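Local coordinates for 3-dehydroshikimate dehydratase (Bacillus anthracis, PDB 3DX5), which catalyses the manganese-dependent dehydration of 3-dehydroshikimate to 3,4-dihydroxybenzoate, a step in the biosynthesis of the siderophore petrobactin, at residues A[3-8]-A[30-35]; A[62-67]-A[94-99]; A[108-113]-A[149-154]. One frame throughout, in Å; residues are numbered along the deposited sequence.

Contact 1: A[3-8]-A[30-35]; sequences YSLCTI and EGIELW. With DHB (3,4-dihydroxybenzoic acid), chain D.
Two neighbouring parallel strands of the TIM barrel, 2-6 and 31-35, meet here and run out at their C-terminal ends into the pocket of 3,4-dihydroxybenzoic acid. The strand ladder alternates across the pair: Leu-5 N gives its hydrogen to Gly-31 O, Leu-5 O receives Glu-33 N at 2.8 Å, and Thr-7 N closes on Glu-33 O. At the start of the ladder Tyr-3 O takes Glu-30 N at 2.9 Å and, weakly, Gly-31 N. Past the last rung a side chain takes over: Thr-7 OG1 accepts Trp-35 N at 3.0 Å in a nearly straight bond (171°), while His-38 is its second partner. With OG1 set between the backbone N and carbonyl carbon (chi1 72°), the methyl CG2 of Thr-7 lies opposite the carbonyl carbon, against Ile-32 CG2 at 3.6 Å and Leu-34 CD1. Water 2 accepts from Ile-8 N and donates to Glu-33 O, so that carbonyl holds two donors where strand 2-6 turns into a 3-10 segment. Ile-8 lies across one face of the Trp-35 indole: CG1 sits over the middle of the ring system, and CD1 makes a CH-pi contact 3.8 Å from the centroid of the five-membered ring. The same CD1 comes within 3.5 Å of DHB O1, and Trp-35 NE1 is hydrogen-bonded to the hydroxyl of Tyr-70, which binds the substrate. On the face with Ser-4 and Cys-6, the extended Glu-33 brings OE1 to 3.8 Å from Cys-6 SG; its carboxylate is held by Ser-251, Ser-68 and the manganese ligand His-198, a second-shell position. Helix 17-26 covers Leu-5 and Ile-32 on the other face, completing a beta-alpha-beta unit of a TIM barrel.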
loop_
_atom_site.group_PDB
_atom_site.type_symbol
_atom_site.label_atom_id
_atom_site.label_comp_id
_atom_site.label_asym_id
_atom_site.label_seq_id
_atom_site.Cartn_x
_atom_site.Cartn_y
_atom_site.Cartn_z
ATOM N N TYR A 3 18.094 -17.439 -0.840
ATOM C CA TYR A 3 16.740 -16.906 -0.936
ATOM C C TYR A 3 16.619 -15.679 -0.067
ATOM O O TYR A 3 17.195 -15.611 1.049
ATOM C CB TYR A 3 15.695 -17.954 -0.508
ATOM C CG TYR A 3 15.659 -19.065 -1.497
ATOM C CD1 TYR A 3 15.052 -18.863 -2.746
ATOM C CD2 TYR A 3 16.268 -20.296 -1.229
ATOM C CE1 TYR A 3 15.059 -19.875 -3.726
ATOM C CE2 TYR A 3 16.273 -21.346 -2.205
ATOM C CZ TYR A 3 15.673 -21.097 -3.458
ATOM O OH TYR A 3 15.658 -22.057 -4.458
ATOM N N SER A 4 15.843 -14.731 -0.564
ATOM C CA SER A 4 15.518 -13.570 0.219
ATOM C C SER A 4 14.009 -13.367 0.343
ATOM O O SER A 4 13.215 -13.805 -0.484
ATOM C CB SER A 4 16.213 -12.304 -0.329
ATOM O OG SER A 4 16.092 -12.224 -1.741
ATOM N N LEU A 5 13.643 -12.656 1.390
ATOM C CA LEU A 5 12.286 -12.284 1.667
ATOM C C LEU A 5 12.134 -10.797 1.243
ATOM O O LEU A 5 13.044 -10.017 1.484
ATOM C CB LEU A 5 12.159 -12.449 3.188
ATOM C CG LEU A 5 10.939 -11.999 3.916
ATOM C CD1 LEU A 5 10.869 -12.724 5.224
ATOM C CD2 LEU A 5 11.059 -10.489 4.145
ATOM N N CYS A 6 11.013 -10.391 0.655
ATOM C CA CYS A 6 10.769 -8.969 0.355
ATOM C C CYS A 6 9.847 -8.383 1.388
ATOM O O CYS A 6 8.755 -8.912 1.591
ATOM C CB CYS A 6 9.973 -8.786 -0.921
ATOM S SG CYS A 6 10.539 -9.710 -2.226
ATOM N N THR A 7 10.231 -7.264 1.978
ATOM C CA THR A 7 9.321 -6.572 2.918
ATOM C C THR A 7 8.040 -6.034 2.245
ATOM O O THR A 7 7.046 -5.858 2.922
ATOM C CB THR A 7 10.042 -5.471 3.718
ATOM O OG1 THR A 7 10.323 -4.357 2.867
ATOM C CG2 THR A 7 11.365 -6.026 4.318
ATOM N N ILE A 8 8.055 -5.830 0.915
ATOM C CA ILE A 8 6.812 -5.495 0.204
ATOM C C ILE A 8 5.688 -6.558 0.408
ATOM O O ILE A 8 4.520 -6.226 0.347
ATOM C CB ILE A 8 7.056 -5.238 -1.314
ATOM C CG1 ILE A 8 5.883 -4.452 -1.947
ATOM C CG2 ILE A 8 7.430 -6.547 -2.080
ATOM C CD1 ILE A 8 6.193 -3.919 -3.442
ATOM N N GLU A 30 18.466 -16.024 3.635
ATOM C CA GLU A 30 19.764 -15.415 3.893
ATOM C C GLU A 30 19.817 -13.952 3.537
ATOM O O GLU A 30 20.868 -13.298 3.663
ATOM C CB GLU A 30 20.848 -16.183 3.153
ATOM C CG GLU A 30 21.165 -17.482 3.867
ATOM C CD GLU A 30 22.133 -18.313 3.063
ATOM O OE1 GLU A 30 23.257 -17.867 2.788
ATOM O OE2 GLU A 30 21.738 -19.400 2.658
ATOM N N GLY A 31 18.686 -13.417 3.097
ATOM C CA GLY A 31 18.656 -12.020 2.731
ATOM C C GLY A 31 17.275 -11.424 2.914
ATOM O O GLY A 31 16.256 -12.159 2.993
ATOM N N ILE A 32 17.253 -10.096 3.018
ATOM C CA ILE A 32 15.995 -9.337 3.015
ATOM C C ILE A 32 16.109 -8.273 1.918
ATOM O O ILE A 32 17.087 -7.523 1.874
ATOM C CB ILE A 32 15.725 -8.702 4.395
ATOM C CG1 ILE A 32 15.425 -9.821 5.413
ATOM C CG2 ILE A 32 14.557 -7.682 4.303
ATOM C CD1 ILE A 32 15.504 -9.326 6.868
ATOM N N GLU A 33 15.114 -8.224 1.039
ATOM C CA GLU A 33 15.039 -7.191 0.020
ATOM C C GLU A 33 14.083 -6.167 0.602
ATOM O O GLU A 33 12.859 -6.435 0.817
ATOM C CB GLU A 33 14.526 -7.775 -1.320
ATOM C CG GLU A 33 14.095 -6.681 -2.346
ATOM C CD GLU A 33 13.556 -7.274 -3.659
ATOM O OE1 GLU A 33 13.762 -8.494 -3.921
ATOM O OE2 GLU A 33 12.906 -6.527 -4.442
ATOM N N LEU A 34 14.636 -4.992 0.890
ATOM C CA LEU A 34 13.931 -3.999 1.667
ATOM C C LEU A 34 13.261 -3.013 0.730
ATOM O O LEU A 34 13.955 -2.351 -0.064
ATOM C CB LEU A 34 14.919 -3.255 2.573
ATOM C CG LEU A 34 14.394 -2.330 3.657
ATOM C CD1 LEU A 34 13.357 -2.919 4.553
ATOM C CD2 LEU A 34 15.636 -1.949 4.487
ATOM N N TRP A 35 11.941 -2.872 0.847
ATOM C CA TRP A 35 11.199 -1.885 0.054
ATOM C C TRP A 35 11.688 -0.471 0.441
ATOM O O TRP A 35 11.917 -0.203 1.629
ATOM C CB TRP A 35 9.729 -2.034 0.424
ATOM C CG TRP A 35 8.727 -1.551 -0.584
ATOM C CD1 TRP A 35 8.914 -1.311 -1.942
ATOM C CD2 TRP A 35 7.340 -1.293 -0.313
ATOM N NE1 TRP A 35 7.706 -0.910 -2.511
ATOM C CE2 TRP A 35 6.736 -0.891 -1.531
ATOM C CE3 TRP A 35 6.548 -1.375 0.853
ATOM C CZ2 TRP A 35 5.367 -0.558 -1.611
ATOM C CZ3 TRP A 35 5.191 -1.038 0.772
ATOM C CH2 TRP A 35 4.620 -0.635 -0.452
HETATM C C1 DHB D . 6.094 -4.580 -8.042
HETATM C C2 DHB D . 6.878 -5.632 -8.507
HETATM C C3 DHB D . 6.323 -6.621 -9.325
HETATM O O3 DHB D . 7.031 -7.683 -9.826
HETATM C C4 DHB D . 4.912 -6.504 -9.702
HETATM O O4 DHB D . 4.415 -7.473 -10.501
HETATM C C5 DHB D . 4.146 -5.431 -9.256
HETATM C C6 DHB D . 4.752 -4.477 -8.419
HETATM C C DHB D . 6.725 -3.536 -7.136
HETATM O O1 DHB D . 6.118 -2.548 -6.712
HETATM O O2 DHB D . 7.990 -3.688 -6.749
HETATM O O HOH W 1 18.458 -18.972 1.753
HETATM O O HOH W 2 10.458 -5.528 -0.816
#

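Contact 2: A[62-67]-A[94-99]; sequences LEITMI and NWFKTN
Ile-64 reaches from the start of strand 64-68 to the C-terminal end of helix 79-96, and its CB and both branches meet residues there. Its CB lies 3.6 Å from Phe-96 O. From it CG1 turns beside the backbone N (chi1 -57°), passing the same carbonyl oxygen and reaching Phe-96 CD1 at 3.9 Å in an oblique approach to the ring. The tip CD1 runs on past the ring, about 4.5 Å from Phe-96 CD1; Ile-32 of strand 31-35 also packs against Ile-64. The other branch, CG2, points between Phe-96 CB and the methyl of Thr-98, 4.1 Å from Thr-98 CG2. Ile-67, three residues further along, also points toward the helix end and brings CD1 to 3.8 Å from Thr-98 CG2 and to the Phe-96 ring near CD2, so the two isoleucines share both partners. The ring is also packed by Leu-34 of the adjoining strand and by Thr-50 and Leu-54 of helix 47-56. Thr-98 lays its CB against Ile-64 O at 3.4 Å. Its hydroxyl, anti to the backbone N (chi1 178°), is thereby turned to the strand backbone, with OG1 3.2 Å from Thr-65 O; Lys-100 N bonds to it weakly. Water 3 accepts from Ile-64 N and donates to Phe-96 O at 2.8 Å, linking the first strand residue to the last helical turn, and water 4 accepts from Asn-99 N and may donate weakly to Thr-65 O. Lys-97, with positive phi (59°), ends the helix in a Schellman motif and swings the chain back toward the sheet. Strand 64-68, helix 79-96 and strand 100-103 form a right-handed beta-alpha-beta crossover, the repeating element of the TIM barrel.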
loop_
_atom_site.group_PDB
_atom_site.type_symbol
_atom_site.label_atom_id
_atom_site.label_comp_id
_atom_site.label_asym_id
_atom_site.label_seq_id
_atom_site.Cartn_x
_atom_site.Cartn_y
_atom_site.Cartn_z
ATOM N N LEU A 62 22.173 -13.185 7.716
ATOM C CA LEU A 62 21.236 -12.337 6.988
ATOM C C LEU A 62 21.974 -11.099 6.488
ATOM O O LEU A 62 22.988 -10.742 7.035
ATOM C CB LEU A 62 20.054 -11.902 7.883
ATOM C CG LEU A 62 18.958 -12.950 8.058
ATOM C CD1 LEU A 62 17.978 -12.493 9.143
ATOM C CD2 LEU A 62 18.252 -13.192 6.698
ATOM N N GLU A 63 21.450 -10.466 5.448
ATOM C CA GLU A 63 21.965 -9.221 4.957
ATOM C C GLU A 63 20.804 -8.544 4.217
ATOM O O GLU A 63 19.785 -9.175 3.931
ATOM C CB GLU A 63 23.146 -9.456 3.997
ATOM C CG GLU A 63 22.741 -10.141 2.674
ATOM C CD GLU A 63 23.969 -10.601 1.871
ATOM O OE1 GLU A 63 24.448 -9.818 0.998
ATOM O OE2 GLU A 63 24.457 -11.741 2.128
ATOM N N ILE A 64 20.947 -7.269 3.921
ATOM C CA ILE A 64 19.979 -6.580 3.069
ATOM C C ILE A 64 20.476 -6.764 1.633
ATOM O O ILE A 64 21.602 -6.376 1.310
ATOM C CB ILE A 64 19.844 -5.087 3.470
ATOM C CG1 ILE A 64 19.450 -4.969 4.962
ATOM C CG2 ILE A 64 18.893 -4.322 2.495
ATOM C CD1 ILE A 64 18.103 -5.669 5.331
ATOM N N THR A 65 19.675 -7.391 0.782
ATOM C CA THR A 65 20.151 -7.763 -0.567
ATOM C C THR A 65 20.097 -6.595 -1.564
ATOM O O THR A 65 20.860 -6.557 -2.556
ATOM C CB THR A 65 19.365 -8.995 -1.177
ATOM O OG1 THR A 65 18.039 -8.595 -1.576
ATOM C CG2 THR A 65 19.221 -10.116 -0.173
HETATM N N MSE A 66 19.194 -5.656 -1.298
HETATM C CA MSE A 66 18.817 -4.635 -2.264
HETATM C C MSE A 66 17.768 -3.758 -1.613
HETATM O O MSE A 66 16.993 -4.230 -0.767
HETATM C CB MSE A 66 18.220 -5.306 -3.514
HETATM C CG MSE A 66 17.770 -4.341 -4.643
HETATM SE SE MSE A 66 17.622 -5.317 -6.371
HETATM C CE MSE A 66 16.087 -6.458 -5.955
ATOM N N ILE A 67 17.726 -2.493 -2.015
ATOM C CA ILE A 67 16.586 -1.648 -1.700
ATOM C C ILE A 67 15.783 -1.463 -2.981
ATOM O O ILE A 67 16.348 -1.067 -4.024
ATOM C CB ILE A 67 17.049 -0.294 -1.150
ATOM C CG1 ILE A 67 17.722 -0.547 0.225
ATOM C CG2 ILE A 67 15.865 0.644 -1.041
ATOM C CD1 ILE A 67 18.581 0.597 0.698
ATOM N N ASN A 94 24.004 2.732 2.129
ATOM C CA ASN A 94 25.157 2.753 2.995
ATOM C C ASN A 94 24.803 2.246 4.394
ATOM O O ASN A 94 25.496 1.391 4.941
ATOM C CB ASN A 94 25.759 4.157 3.067
ATOM C CG ASN A 94 27.153 4.130 3.643
ATOM O OD1 ASN A 94 27.406 4.579 4.764
ATOM N ND2 ASN A 94 28.059 3.550 2.896
ATOM N N TRP A 95 23.693 2.735 4.961
ATOM C CA TRP A 95 23.331 2.360 6.309
ATOM C C TRP A 95 22.961 0.869 6.368
ATOM O O TRP A 95 23.387 0.136 7.277
ATOM C CB TRP A 95 22.165 3.233 6.777
ATOM C CG TRP A 95 21.719 2.982 8.180
ATOM C CD1 TRP A 95 22.516 2.797 9.285
ATOM C CD2 TRP A 95 20.365 2.956 8.652
ATOM N NE1 TRP A 95 21.730 2.657 10.409
ATOM C CE2 TRP A 95 20.411 2.760 10.049
ATOM C CE3 TRP A 95 19.116 3.111 8.024
ATOM C CZ2 TRP A 95 19.248 2.666 10.840
ATOM C CZ3 TRP A 95 17.945 3.011 8.806
ATOM C CH2 TRP A 95 18.029 2.802 10.202
ATOM N N PHE A 96 22.182 0.421 5.392
ATOM C CA PHE A 96 21.752 -0.970 5.336
ATOM C C PHE A 96 22.792 -1.941 4.788
ATOM O O PHE A 96 22.565 -3.154 4.780
ATOM C CB PHE A 96 20.448 -1.086 4.550
ATOM C CG PHE A 96 19.235 -0.624 5.337
ATOM C CD1 PHE A 96 18.735 -1.393 6.406
ATOM C CD2 PHE A 96 18.631 0.581 5.046
ATOM C CE1 PHE A 96 17.617 -0.978 7.139
ATOM C CE2 PHE A 96 17.515 1.029 5.772
ATOM C CZ PHE A 96 17.004 0.246 6.828
ATOM N N LYS A 97 23.926 -1.399 4.331
ATOM C CA LYS A 97 25.018 -2.173 3.733
ATOM C C LYS A 97 24.634 -2.986 2.478
ATOM O O LYS A 97 24.917 -4.162 2.366
ATOM C CB LYS A 97 25.745 -3.018 4.782
ATOM C CG LYS A 97 26.253 -2.143 5.974
ATOM C CD LYS A 97 27.192 -2.935 6.863
ATOM C CE LYS A 97 27.697 -2.104 8.082
ATOM N NZ LYS A 97 28.543 -2.944 8.978
ATOM N N THR A 98 23.994 -2.335 1.527
ATOM C CA THR A 98 23.667 -2.998 0.277
ATOM C C THR A 98 24.262 -2.136 -0.842
ATOM O O THR A 98 24.402 -0.928 -0.683
ATOM C CB THR A 98 22.109 -3.240 0.116
ATOM O OG1 THR A 98 21.854 -3.853 -1.138
ATOM C CG2 THR A 98 21.294 -1.941 0.134
ATOM N N ASN A 99 24.636 -2.758 -1.952
ATOM C CA ASN A 99 25.129 -2.007 -3.095
ATOM C C ASN A 99 24.160 -2.043 -4.283
ATOM O O ASN A 99 24.591 -1.793 -5.426
ATOM C CB ASN A 99 26.520 -2.530 -3.515
ATOM C CG ASN A 99 26.469 -3.954 -4.089
ATOM O OD1 ASN A 99 25.464 -4.683 -3.950
ATOM N ND2 ASN A 99 27.537 -4.343 -4.769
HETATM O O HOH W 3 23.350 -5.867 4.670
HETATM O O HOH W 4 24.003 -5.913 -1.476
#

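Contact 3: A[108-113]-A[149-154]; sequences KGSADF and TDTLPS
Two loops on the C-terminal side of the barrel strands are joined here by one carboxylate: Asp-150, just before helix 152-162, binds Ser-110 of the loop between strand 100-103 and helix 115-134. Ser-110 is gripped twice. Its hydroxyl donates to Asp-150 OD1 at 2.6 Å, on the syn lone pair, and its backbone N donates to Asp-150 OD2 at 3.1 Å from well above the carboxylate plane (43° out of it). The serine can offer both donors to one carboxylate because OG stands between its own N and carbonyl carbon (chi1 53°), close beside the N-H. Water 5 adds a further bond to Asp-150 OD2, donating at 2.7 Å while accepting from Ala-111 N. Gly-109 CA packs against OD2 as well, at 3.3 Å. In the beta-alpha barrel such loops frame the mouth of the active site, and Asp-150 lies about 6 Å, side chain to side chain, from His-144, the probable proton acceptor. Next to the aspartate the helix begins with Thr-151 as N-cap, its OG1 accepting Ser-154 N at 3.0 Å. Ser-154 in turn leans on the other segment, its OG 3.4 Å from Ser-110 CB, while that hydroxyl is bonded to Leu-148 O and Arg-118. The 3-10 segment 110-112, which carries Ser-110, is closed by Asp-112 N donating to Gly-109 O.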
loop_
_atom_site.group_PDB
_atom_site.type_symbol
_atom_site.label_atom_id
_atom_site.label_comp_id
_atom_site.label_asym_id
_atom_site.label_seq_id
_atom_site.Cartn_x
_atom_site.Cartn_y
_atom_site.Cartn_z
ATOM N N LYS A 108 5.418 2.897 -19.389
ATOM C CA LYS A 108 4.607 2.330 -20.484
ATOM C C LYS A 108 5.471 1.372 -21.262
ATOM O O LYS A 108 6.716 1.416 -21.160
ATOM C CB LYS A 108 4.042 3.419 -21.399
ATOM C CG LYS A 108 5.123 4.173 -22.176
ATOM C CD LYS A 108 4.519 5.378 -22.908
ATOM C CE LYS A 108 5.600 6.164 -23.609
ATOM N NZ LYS A 108 5.003 7.154 -24.567
ATOM N N GLY A 109 4.806 0.495 -22.006
ATOM C CA GLY A 109 5.449 -0.550 -22.799
ATOM C C GLY A 109 6.421 -0.023 -23.845
ATOM O O GLY A 109 6.235 1.075 -24.352
ATOM N N SER A 110 7.448 -0.810 -24.181
ATOM C CA SER A 110 8.450 -0.382 -25.177
ATOM C C SER A 110 7.837 0.006 -26.514
ATOM O O SER A 110 8.319 0.933 -27.161
ATOM C CB SER A 110 9.511 -1.470 -25.411
ATOM O OG SER A 110 8.884 -2.700 -25.730
ATOM N N ALA A 111 6.792 -0.707 -26.938
ATOM C CA ALA A 111 6.164 -0.450 -28.235
ATOM C C ALA A 111 5.503 0.926 -28.273
ATOM O O ALA A 111 5.216 1.426 -29.359
ATOM C CB ALA A 111 5.126 -1.540 -28.598
ATOM N N ASP A 112 5.270 1.520 -27.104
ATOM C CA ASP A 112 4.592 2.807 -27.027
ATOM C C ASP A 112 5.524 4.006 -26.921
ATOM O O ASP A 112 5.043 5.131 -26.811
ATOM C CB ASP A 112 3.621 2.844 -25.842
ATOM C CG ASP A 112 2.408 1.944 -26.055
ATOM O OD1 ASP A 112 1.924 1.788 -27.203
ATOM O OD2 ASP A 112 1.931 1.392 -25.062
ATOM N N PHE A 113 6.837 3.773 -26.917
ATOM C CA PHE A 113 7.811 4.868 -26.948
ATOM C C PHE A 113 8.080 5.240 -28.392
ATOM O O PHE A 113 8.214 4.352 -29.218
ATOM C CB PHE A 113 9.131 4.435 -26.329
ATOM C CG PHE A 113 9.154 4.498 -24.827
ATOM C CD1 PHE A 113 8.520 3.513 -24.050
ATOM C CD2 PHE A 113 9.818 5.529 -24.190
ATOM C CE1 PHE A 113 8.554 3.569 -22.666
ATOM C CE2 PHE A 113 9.863 5.592 -22.790
ATOM C CZ PHE A 113 9.232 4.608 -22.026
ATOM N N THR A 149 11.488 -2.666 -20.362
ATOM C CA THR A 149 11.986 -4.050 -20.219
ATOM C C THR A 149 10.858 -5.085 -20.341
ATOM O O THR A 149 10.908 -6.160 -19.729
ATOM C CB THR A 149 12.694 -4.253 -18.881
ATOM O OG1 THR A 149 11.761 -4.019 -17.819
ATOM C CG2 THR A 149 13.865 -3.280 -18.729
ATOM N N ASP A 150 9.836 -4.767 -21.120
ATOM C CA ASP A 150 8.704 -5.668 -21.242
ATOM C C ASP A 150 8.937 -6.798 -22.243
ATOM O O ASP A 150 8.071 -7.656 -22.377
ATOM C CB ASP A 150 7.415 -4.907 -21.598
ATOM C CG ASP A 150 7.492 -4.167 -22.913
ATOM O OD1 ASP A 150 8.567 -4.095 -23.544
ATOM O OD2 ASP A 150 6.453 -3.601 -23.315
ATOM N N THR A 151 10.040 -6.781 -22.994
ATOM C CA THR A 151 10.365 -7.932 -23.824
ATOM C C THR A 151 11.857 -8.208 -23.665
ATOM O O THR A 151 12.624 -7.304 -23.303
ATOM C CB THR A 151 10.071 -7.737 -25.357
ATOM O OG1 THR A 151 11.074 -6.892 -25.925
ATOM C CG2 THR A 151 8.648 -7.165 -25.654
ATOM N N LEU A 152 12.264 -9.453 -23.909
ATOM C CA LEU A 152 13.692 -9.791 -23.894
ATOM C C LEU A 152 14.526 -8.974 -24.926
ATOM O O LEU A 152 15.521 -8.365 -24.548
ATOM C CB LEU A 152 13.919 -11.306 -24.029
ATOM C CG LEU A 152 15.376 -11.769 -24.124
ATOM C CD1 LEU A 152 16.127 -11.387 -22.822
ATOM C CD2 LEU A 152 15.431 -13.291 -24.329
ATOM N N PRO A 153 14.114 -8.931 -26.207
ATOM C CA PRO A 153 14.927 -8.089 -27.131
ATOM C C PRO A 153 14.996 -6.577 -26.730
ATOM O O PRO A 153 16.060 -5.950 -26.863
ATOM C CB PRO A 153 14.260 -8.285 -28.507
ATOM C CG PRO A 153 13.315 -9.504 -28.335
ATOM C CD PRO A 153 12.971 -9.575 -26.881
ATOM N N SER A 154 13.913 -6.009 -26.199
ATOM C CA SER A 154 13.965 -4.604 -25.809
ATOM C C SER A 154 14.910 -4.407 -24.621
ATOM O O SER A 154 15.661 -3.422 -24.554
ATOM C CB SER A 154 12.581 -4.050 -25.496
ATOM O OG SER A 154 12.700 -2.692 -25.078
HETATM O O HOH W 5 5.475 -2.900 -25.692
#

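Contacts 1 and 2 are neighbours in the barrel, with centres 10 Å apart: strands 31-35 and 64-68 pair directly, Ile-32 O lying 2.8 Å from Thr-65 N, a probable hydrogen bond. They also pack through side chains on both faces of the sheet, Leu-34 CD2 against Phe-96 CE1 at 3.4 Å, and Glu-33 CD against Met-66 CE. Contact 3 stands across the chain's centre, its centre 27 Å from that of contact 1 and 29 Å from that of contact 2. The pocket lies between: contact 1 touches the bound 3,4-dihydroxybenzoic acid through Ile-8, the Met-66 side chain is about 8 Å from the manganese ion, and that of Asp-150 about 12 Å from the ligand.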